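Side-chain contacts in dimethyl-sulfide monooxygenase (Hyphomicrobium sulfonivorans, PDB 6AK1), which oxidises dimethyl sulfide with NADH and oxygen to methanethiol and formaldehyde, using FMN as cofactor, in the first step of dimethyl sulfide degradation: residues G61-Y66 with A77-V82; D440-S445 with Q451-Y456; A294-Y299 with V370-P375. All blocks are in the same frame, centred on the assembly; numbering follows the deposited sequence.

Overall arrangement
Three pairings illustrate how separate parts of a TIM-barrel monooxygenase chain meet. Contact 1 comes first: 61-66 meets 77-82 across helix 71-75, closing the short excursion that follows strand 53-57. Much further on, contact 3 closes a long stretch of some seventy residues, bringing helix 289-300 onto strand 370-372 of the barrel sheet. Contact 2 comes last, where 440-445 and 451-456 pinch off a small surface loop in the tail beyond helix 431-435. The three closures follow one another in series, none enclosing or crossing another. Contact 2 lies across the chain's centre from both others, its own centre about 40 Å from that of contact 1.

Contact 1: G61-Y66 with A77-V82; sequences GVYDVY and ADQVPV
Tyr63 and Gln79 meet through their polar ends, the phenol OH of Tyr63 giving its hydrogen to the amide oxygen OE1 of Gln79 at 2.7 Å. The bond does not follow a lone pair: the hydroxyl sits above the amide's carbonyl plane, with a C=O...donor angle of 106°. Ring and amide planes stand 78° apart, and OE1 comes to the edge of the ring, near its plane. Behind this junction the aliphatic part of Gln79 stands off the ring plane, its CB 3.8 Å from Tyr63 CE1. In Gln79, CG is anti to the carbonyl carbon (chi1 -61°) and the chain is extended beyond it, which carries the amide as far as the phenol oxygen.

Both segments belong to the loops flanking helix 71-75, which follow strand 53-57 of the TIM barrel in this luciferase-like monooxygenase. Ala77 is the C-prime residue of the Schellman motif that ends the helix, and Asp78 centres an inverse gamma turn. A water links the two backbones, accepting from Tyr63 N at 3.0 Å and donating to Asp78 O at 3.1 Å; it lies in the plane of the tyrosine ring, at its edge. To one side, Val62 CG1 and Val80 CG2 make a loose apolar contact at 4.4 Å.

Further out, the amide nitrogen NE2 of Gln79 is hydrogen-bonded to His17 O, which fixes the turn of the amide. Trp315 meets the Tyr63 ring edge-to-face, and Leu311 of helix 305-316 packs against both Tyr63 and Gln79. The Gln79 side chain is about 8 Å from that of Asp58, an FMN-binding residue inferred by similarity.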
# COMPACT_ATOMS: atom_id res chain seq x y z
N GLY A 61 15.70 -1.86 2.59
CA GLY A 61 16.95 -1.14 2.45
C GLY A 61 16.91 0.16 3.23
O GLY A 61 15.86 0.58 3.73
N VAL A 62 18.06 0.82 3.32
CA VAL A 62 18.20 2.02 4.14
C VAL A 62 18.46 3.23 3.25
O VAL A 62 18.88 3.11 2.10
CB VAL A 62 19.32 1.88 5.19
CG1 VAL A 62 18.99 0.68 6.16
CG2 VAL A 62 20.65 1.69 4.49
N TYR A 63 18.17 4.42 3.81
CA TYR A 63 18.33 5.69 3.11
C TYR A 63 19.74 6.20 3.41
O TYR A 63 19.99 6.86 4.41
CB TYR A 63 17.24 6.67 3.54
CG TYR A 63 15.84 6.29 3.07
CD1 TYR A 63 15.16 5.22 3.64
CD2 TYR A 63 15.20 7.00 2.07
CE1 TYR A 63 13.88 4.87 3.22
CE2 TYR A 63 13.92 6.66 1.63
CZ TYR A 63 13.26 5.59 2.21
OH TYR A 63 11.99 5.26 1.79
N ASP A 64 20.68 5.87 2.53
CA ASP A 64 22.08 6.20 2.73
C ASP A 64 22.64 7.11 1.64
O ASP A 64 23.86 7.15 1.44
CB ASP A 64 22.92 4.92 2.82
CG ASP A 64 22.69 3.97 1.64
OD1 ASP A 64 22.05 4.37 0.64
OD2 ASP A 64 23.16 2.82 1.72
N VAL A 65 21.79 7.85 0.92
CA VAL A 65 22.28 8.75 -0.13
C VAL A 65 22.76 10.08 0.46
O VAL A 65 23.86 10.55 0.14
CB VAL A 65 21.18 8.98 -1.19
CG1 VAL A 65 21.54 10.16 -2.10
CG2 VAL A 65 20.96 7.70 -1.99
N TYR A 66 21.95 10.70 1.31
CA TYR A 66 22.31 12.00 1.87
C TYR A 66 23.56 11.90 2.72
O TYR A 66 23.62 11.11 3.67
CB TYR A 66 21.16 12.56 2.69
CG TYR A 66 21.47 13.87 3.38
CD1 TYR A 66 21.92 14.98 2.66
CD2 TYR A 66 21.31 14.00 4.75
CE1 TYR A 66 22.22 16.19 3.30
CE2 TYR A 66 21.58 15.20 5.40
CZ TYR A 66 22.05 16.29 4.67
OH TYR A 66 22.32 17.48 5.33
N ALA A 77 15.52 8.31 12.82
CA ALA A 77 14.72 7.09 12.66
C ALA A 77 13.87 7.13 11.40
O ALA A 77 12.70 6.71 11.40
CB ALA A 77 13.83 6.85 13.90
N ASP A 78 14.47 7.59 10.30
CA ASP A 78 13.79 7.74 9.01
C ASP A 78 13.74 6.38 8.30
O ASP A 78 14.64 6.01 7.54
CB ASP A 78 14.48 8.80 8.16
CG ASP A 78 14.57 10.13 8.89
OD1 ASP A 78 13.51 10.75 9.13
OD2 ASP A 78 15.70 10.52 9.26
N GLN A 79 12.66 5.64 8.57
CA GLN A 79 12.38 4.31 8.04
C GLN A 79 13.45 3.30 8.42
O GLN A 79 13.57 2.24 7.80
CB GLN A 79 12.14 4.36 6.52
CG GLN A 79 10.93 5.27 6.17
CD GLN A 79 10.49 5.15 4.71
OE1 GLN A 79 10.84 4.19 4.01
NE2 GLN A 79 9.71 6.13 4.24
N VAL A 80 14.24 3.61 9.45
CA VAL A 80 15.10 2.65 10.11
C VAL A 80 15.11 3.02 11.60
O VAL A 80 15.28 4.19 11.94
CB VAL A 80 16.54 2.62 9.50
CG1 VAL A 80 17.24 3.98 9.62
CG2 VAL A 80 17.38 1.51 10.15
N PRO A 81 14.89 2.05 12.50
CA PRO A 81 14.59 0.63 12.26
C PRO A 81 13.24 0.40 11.59
O PRO A 81 12.35 1.23 11.71
CB PRO A 81 14.60 0.02 13.67
CG PRO A 81 14.29 1.19 14.58
CD PRO A 81 14.96 2.37 13.94
N VAL A 82 13.10 -0.71 10.87
CA VAL A 82 11.82 -1.07 10.26
C VAL A 82 11.59 -2.56 10.49
O VAL A 82 12.46 -3.39 10.21
CB VAL A 82 11.78 -0.71 8.76
CG1 VAL A 82 12.98 -1.29 8.05
CG2 VAL A 82 10.47 -1.20 8.11
O HOH W 1 16.92 4.12 6.47

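Contact 2: D440-S445 with Q451-Y456; sequences DGRVES and QYRDAY
Arg442 and Arg453 lay their guanidinium groups flat on one another, a stack of like charges with centres 3.6 Å apart and planes only 4° from parallel. Each CZ lies over the centre of the other group, and the nearest nitrogens, Arg442 NH2 and Arg453 NH1, are 3.5 Å apart. The two side chains arrive at about a right angle. Arg453 reaches across with CG anti to the backbone N (chi1 175°) and an extended chain as far as NE, whereas the chain of Arg442 bends twice before its guanidinium.

Such a pairing of cations is likely to depend on nearby anions, and the two arginines have different ones. Asp440 OD2 meets Arg453 at the guanidinium edge, in its plane, in a salt bridge to NH2 whose hydrogen bond is weak at 3.5 Å although nearly straight. Arg442 NH2 forms its salt bridge with Asp178, outside the two segments. A lysine in place of Arg442 would probably leave the face of Arg453 without its flat partner and set that guanidinium freer to turn.

The motifs are those of irregular chain at the protein surface, beyond helix 431-435. Asp440 OD1 accepts from Arg442 N at 3.0 Å, the N-H coming from above the carboxylate plane, and so closes an Asx turn. In segment 451-456 a type II beta turn runs from Tyr452 to Ala455.

Water supplies a further link, donating to Val443 O and accepting from Arg453 NH2 at 3.0 Å, which gives this nitrogen a partner besides the carboxylate. Tyr452, at the start of the beta turn, packs on Tyr169 and Lys170 of helix 157-174.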
# COMPACT_ATOMS: atom_id res chain seq x y z
N ASP A 440 -19.25 -11.87 -4.45
CA ASP A 440 -18.61 -13.00 -3.79
C ASP A 440 -17.25 -12.64 -3.20
O ASP A 440 -16.58 -13.52 -2.66
CB ASP A 440 -18.45 -14.17 -4.78
CG ASP A 440 -17.76 -13.77 -6.09
OD1 ASP A 440 -17.19 -12.65 -6.18
OD2 ASP A 440 -17.79 -14.57 -7.04
N GLY A 441 -16.83 -11.38 -3.33
CA GLY A 441 -15.51 -10.96 -2.88
C GLY A 441 -14.35 -11.58 -3.64
O GLY A 441 -13.20 -11.52 -3.18
N ARG A 442 -14.63 -12.18 -4.79
CA ARG A 442 -13.61 -12.67 -5.70
C ARG A 442 -13.39 -11.67 -6.84
O ARG A 442 -14.21 -10.78 -7.07
CB ARG A 442 -13.99 -14.04 -6.26
CG ARG A 442 -14.30 -15.08 -5.18
CD ARG A 442 -13.82 -16.45 -5.61
NE ARG A 442 -14.87 -17.45 -5.60
CZ ARG A 442 -14.73 -18.68 -6.09
NH1 ARG A 442 -13.58 -19.05 -6.65
NH2 ARG A 442 -15.74 -19.53 -6.02
N VAL A 443 -12.26 -11.81 -7.53
CA VAL A 443 -11.89 -10.84 -8.55
C VAL A 443 -12.96 -10.74 -9.64
O VAL A 443 -13.68 -11.70 -9.95
CB VAL A 443 -10.53 -11.19 -9.16
CG1 VAL A 443 -9.39 -10.86 -8.18
CG2 VAL A 443 -10.52 -12.68 -9.60
N GLU A 444 -13.07 -9.55 -10.23
CA GLU A 444 -13.88 -9.36 -11.43
C GLU A 444 -13.42 -10.31 -12.53
O GLU A 444 -12.24 -10.65 -12.64
CB GLU A 444 -13.75 -7.92 -11.94
CG GLU A 444 -14.47 -6.88 -11.11
CD GLU A 444 -14.52 -5.56 -11.84
OE1 GLU A 444 -13.45 -4.94 -12.02
OE2 GLU A 444 -15.63 -5.18 -12.27
N SER A 445 -14.37 -10.73 -13.38
CA SER A 445 -14.03 -11.64 -14.47
C SER A 445 -13.06 -11.01 -15.47
O SER A 445 -12.38 -11.74 -16.19
CB SER A 445 -15.29 -12.09 -15.19
OG SER A 445 -15.91 -10.99 -15.82
N GLN A 451 -8.69 -15.46 -15.02
CA GLN A 451 -8.50 -16.45 -16.08
C GLN A 451 -8.00 -17.79 -15.56
O GLN A 451 -8.11 -18.79 -16.27
CB GLN A 451 -7.55 -15.92 -17.14
CG GLN A 451 -6.15 -15.70 -16.69
CD GLN A 451 -5.58 -14.44 -17.31
OE1 GLN A 451 -6.21 -13.85 -18.19
NE2 GLN A 451 -4.41 -14.00 -16.83
N TYR A 452 -7.49 -17.86 -14.33
CA TYR A 452 -7.12 -19.15 -13.77
C TYR A 452 -8.24 -19.75 -12.93
O TYR A 452 -8.12 -20.90 -12.50
CB TYR A 452 -5.84 -19.02 -12.95
CG TYR A 452 -4.79 -18.41 -13.81
CD1 TYR A 452 -4.29 -19.11 -14.90
CD2 TYR A 452 -4.37 -17.12 -13.60
CE1 TYR A 452 -3.36 -18.54 -15.74
CE2 TYR A 452 -3.44 -16.55 -14.42
CZ TYR A 452 -2.93 -17.26 -15.50
OH TYR A 452 -2.00 -16.67 -16.31
N ARG A 453 -9.34 -19.02 -12.74
CA ARG A 453 -10.48 -19.55 -12.00
C ARG A 453 -11.12 -20.66 -12.83
O ARG A 453 -11.55 -20.44 -13.97
CB ARG A 453 -11.46 -18.44 -11.67
CG ARG A 453 -12.72 -18.96 -11.01
CD ARG A 453 -13.57 -17.77 -10.44
NE ARG A 453 -14.87 -18.33 -10.06
CZ ARG A 453 -15.79 -17.64 -9.38
NH1 ARG A 453 -16.95 -18.21 -9.07
NH2 ARG A 453 -15.54 -16.39 -9.00
N ASP A 454 -11.13 -21.86 -12.26
CA ASP A 454 -11.63 -23.08 -12.90
C ASP A 454 -10.84 -23.48 -14.14
O ASP A 454 -11.29 -24.35 -14.90
CB ASP A 454 -13.12 -22.95 -13.25
CG ASP A 454 -14.00 -23.00 -12.02
OD1 ASP A 454 -13.71 -23.79 -11.09
OD2 ASP A 454 -15.00 -22.25 -12.00
N ALA A 455 -9.67 -22.89 -14.37
CA ALA A 455 -8.89 -23.17 -15.57
C ALA A 455 -8.18 -24.52 -15.52
O ALA A 455 -7.63 -24.94 -16.54
CB ALA A 455 -7.84 -22.09 -15.83
N TYR A 456 -8.16 -25.20 -14.37
CA TYR A 456 -7.55 -26.52 -14.28
C TYR A 456 -8.60 -27.61 -14.14
O TYR A 456 -8.24 -28.78 -13.93
CB TYR A 456 -6.54 -26.58 -13.12
CG TYR A 456 -5.30 -25.75 -13.37
CD1 TYR A 456 -5.29 -24.38 -13.13
CD2 TYR A 456 -4.14 -26.32 -13.88
CE1 TYR A 456 -4.17 -23.61 -13.37
CE2 TYR A 456 -3.02 -25.57 -14.12
CZ TYR A 456 -3.03 -24.21 -13.85
OH TYR A 456 -1.91 -23.45 -14.09
O HOH W 2 -13.55 -14.63 -10.37

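Contact 3: A294-Y299 with V370-P375; sequences AKYQEY and VLVGGP
Tyr296 lays one face of its ring over the methyl CG2 of Val372, a CH-pi contact in which that carbon is 4.2 Å from the ring centroid and 28° off the normal. The overlap is displaced toward the base of the ring, the closest approach being 3.8 Å between Tyr296 CD1 and Val372 CG2. The other methyl of the same valine, CG1, reaches the neck of the tyrosine, 4.2 Å from CB. Two residues back along the strand, Val370 brings its CG1 to within 4.0 Å of Tyr296 CE1, approaching obliquely.

This is helix-on-strand packing of the TIM barrel: helix 289-300 follows strand 276-284 and lies against the neighbouring parallel strand 370-372. Val370 and Val372 both point toward the helix, while Leu371 between them packs on helix 375-388. Tyr296 extends along the strand because its CG is anti to the backbone N (chi1 178°), which lets one ring span both valines.

The contact across these segments is wholly apolar, and 119 Å² of surface is buried between them. Ile364 and Glu361 also touch the Tyr296 side chain, and Ile284 of strand 276-284 packs against Val372. Beyond Val372 the chain turns into the next helix, with Gly374 at its N-cap position and Gly374 N hydrogen-bonded to Asp289 OD1.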
# COMPACT_ATOMS: atom_id res chain seq x y z
N ALA A 294 -1.94 26.61 14.00
CA ALA A 294 -1.03 26.60 15.15
C ALA A 294 -0.52 25.19 15.45
O ALA A 294 0.62 25.03 15.89
CB ALA A 294 -1.72 27.19 16.38
N LYS A 295 -1.36 24.16 15.25
CA LYS A 295 -0.89 22.78 15.41
C LYS A 295 0.18 22.46 14.38
O LYS A 295 1.22 21.86 14.70
CB LYS A 295 -2.08 21.82 15.28
CG LYS A 295 -1.71 20.35 15.33
CD LYS A 295 -2.95 19.46 15.26
CE LYS A 295 -3.89 19.70 16.46
NZ LYS A 295 -5.21 19.03 16.26
N TYR A 296 -0.03 22.88 13.13
CA TYR A 296 0.97 22.70 12.08
C TYR A 296 2.31 23.32 12.46
O TYR A 296 3.36 22.68 12.33
CB TYR A 296 0.43 23.32 10.78
CG TYR A 296 1.38 23.25 9.61
CD1 TYR A 296 1.66 22.03 9.00
CD2 TYR A 296 1.97 24.40 9.09
CE1 TYR A 296 2.53 21.96 7.90
CE2 TYR A 296 2.84 24.34 8.00
CZ TYR A 296 3.10 23.11 7.41
OH TYR A 296 3.95 23.03 6.34
N GLN A 297 2.30 24.57 12.94
CA GLN A 297 3.56 25.22 13.30
C GLN A 297 4.19 24.55 14.51
O GLN A 297 5.41 24.46 14.61
CB GLN A 297 3.31 26.71 13.56
CG GLN A 297 2.73 27.47 12.34
CD GLN A 297 3.73 27.59 11.20
OE1 GLN A 297 4.93 27.40 11.38
NE2 GLN A 297 3.22 27.89 10.01
N GLU A 298 3.36 24.08 15.44
CA GLU A 298 3.86 23.36 16.61
C GLU A 298 4.59 22.09 16.19
O GLU A 298 5.69 21.80 16.65
CB GLU A 298 2.69 23.05 17.56
CG GLU A 298 3.10 22.66 18.96
CD GLU A 298 1.90 22.29 19.83
OE1 GLU A 298 1.39 23.19 20.55
OE2 GLU A 298 1.47 21.11 19.79
N TYR A 299 4.00 21.32 15.27
CA TYR A 299 4.69 20.17 14.72
C TYR A 299 5.99 20.58 14.05
O TYR A 299 7.05 19.98 14.29
CB TYR A 299 3.78 19.43 13.74
CG TYR A 299 2.56 18.82 14.41
CD1 TYR A 299 2.48 18.72 15.79
CD2 TYR A 299 1.50 18.33 13.66
CE1 TYR A 299 1.37 18.16 16.41
CE2 TYR A 299 0.39 17.78 14.27
CZ TYR A 299 0.33 17.69 15.64
OH TYR A 299 -0.80 17.15 16.24
N VAL A 370 0.10 18.60 1.71
CA VAL A 370 -0.28 18.80 3.10
C VAL A 370 -1.50 19.71 3.12
O VAL A 370 -1.50 20.76 2.46
CB VAL A 370 0.87 19.40 3.92
CG1 VAL A 370 0.46 19.60 5.36
CG2 VAL A 370 2.08 18.51 3.81
N LEU A 371 -2.53 19.31 3.85
CA LEU A 371 -3.79 20.05 3.89
C LEU A 371 -4.03 20.48 5.33
O LEU A 371 -4.22 19.64 6.22
CB LEU A 371 -4.93 19.19 3.35
CG LEU A 371 -6.37 19.64 3.59
CD1 LEU A 371 -6.60 21.09 3.10
CD2 LEU A 371 -7.34 18.67 2.93
N VAL A 372 -4.01 21.79 5.57
CA VAL A 372 -4.15 22.38 6.90
C VAL A 372 -5.41 23.24 6.92
O VAL A 372 -5.60 24.07 6.03
CB VAL A 372 -2.91 23.22 7.26
CG1 VAL A 372 -3.08 23.88 8.61
CG2 VAL A 372 -1.65 22.36 7.23
N GLY A 373 -6.27 23.02 7.90
CA GLY A 373 -7.48 23.81 8.02
C GLY A 373 -8.44 23.21 9.02
O GLY A 373 -8.22 22.12 9.56
N GLY A 374 -9.51 23.97 9.30
CA GLY A 374 -10.63 23.48 10.06
C GLY A 374 -11.51 22.56 9.23
O GLY A 374 -11.24 22.30 8.05
N PRO A 375 -12.59 22.07 9.84
CA PRO A 375 -13.41 21.04 9.16
C PRO A 375 -13.97 21.46 7.81
O PRO A 375 -13.95 20.65 6.87
CB PRO A 375 -14.53 20.77 10.18
CG PRO A 375 -13.94 21.17 11.51
CD PRO A 375 -13.06 22.35 11.21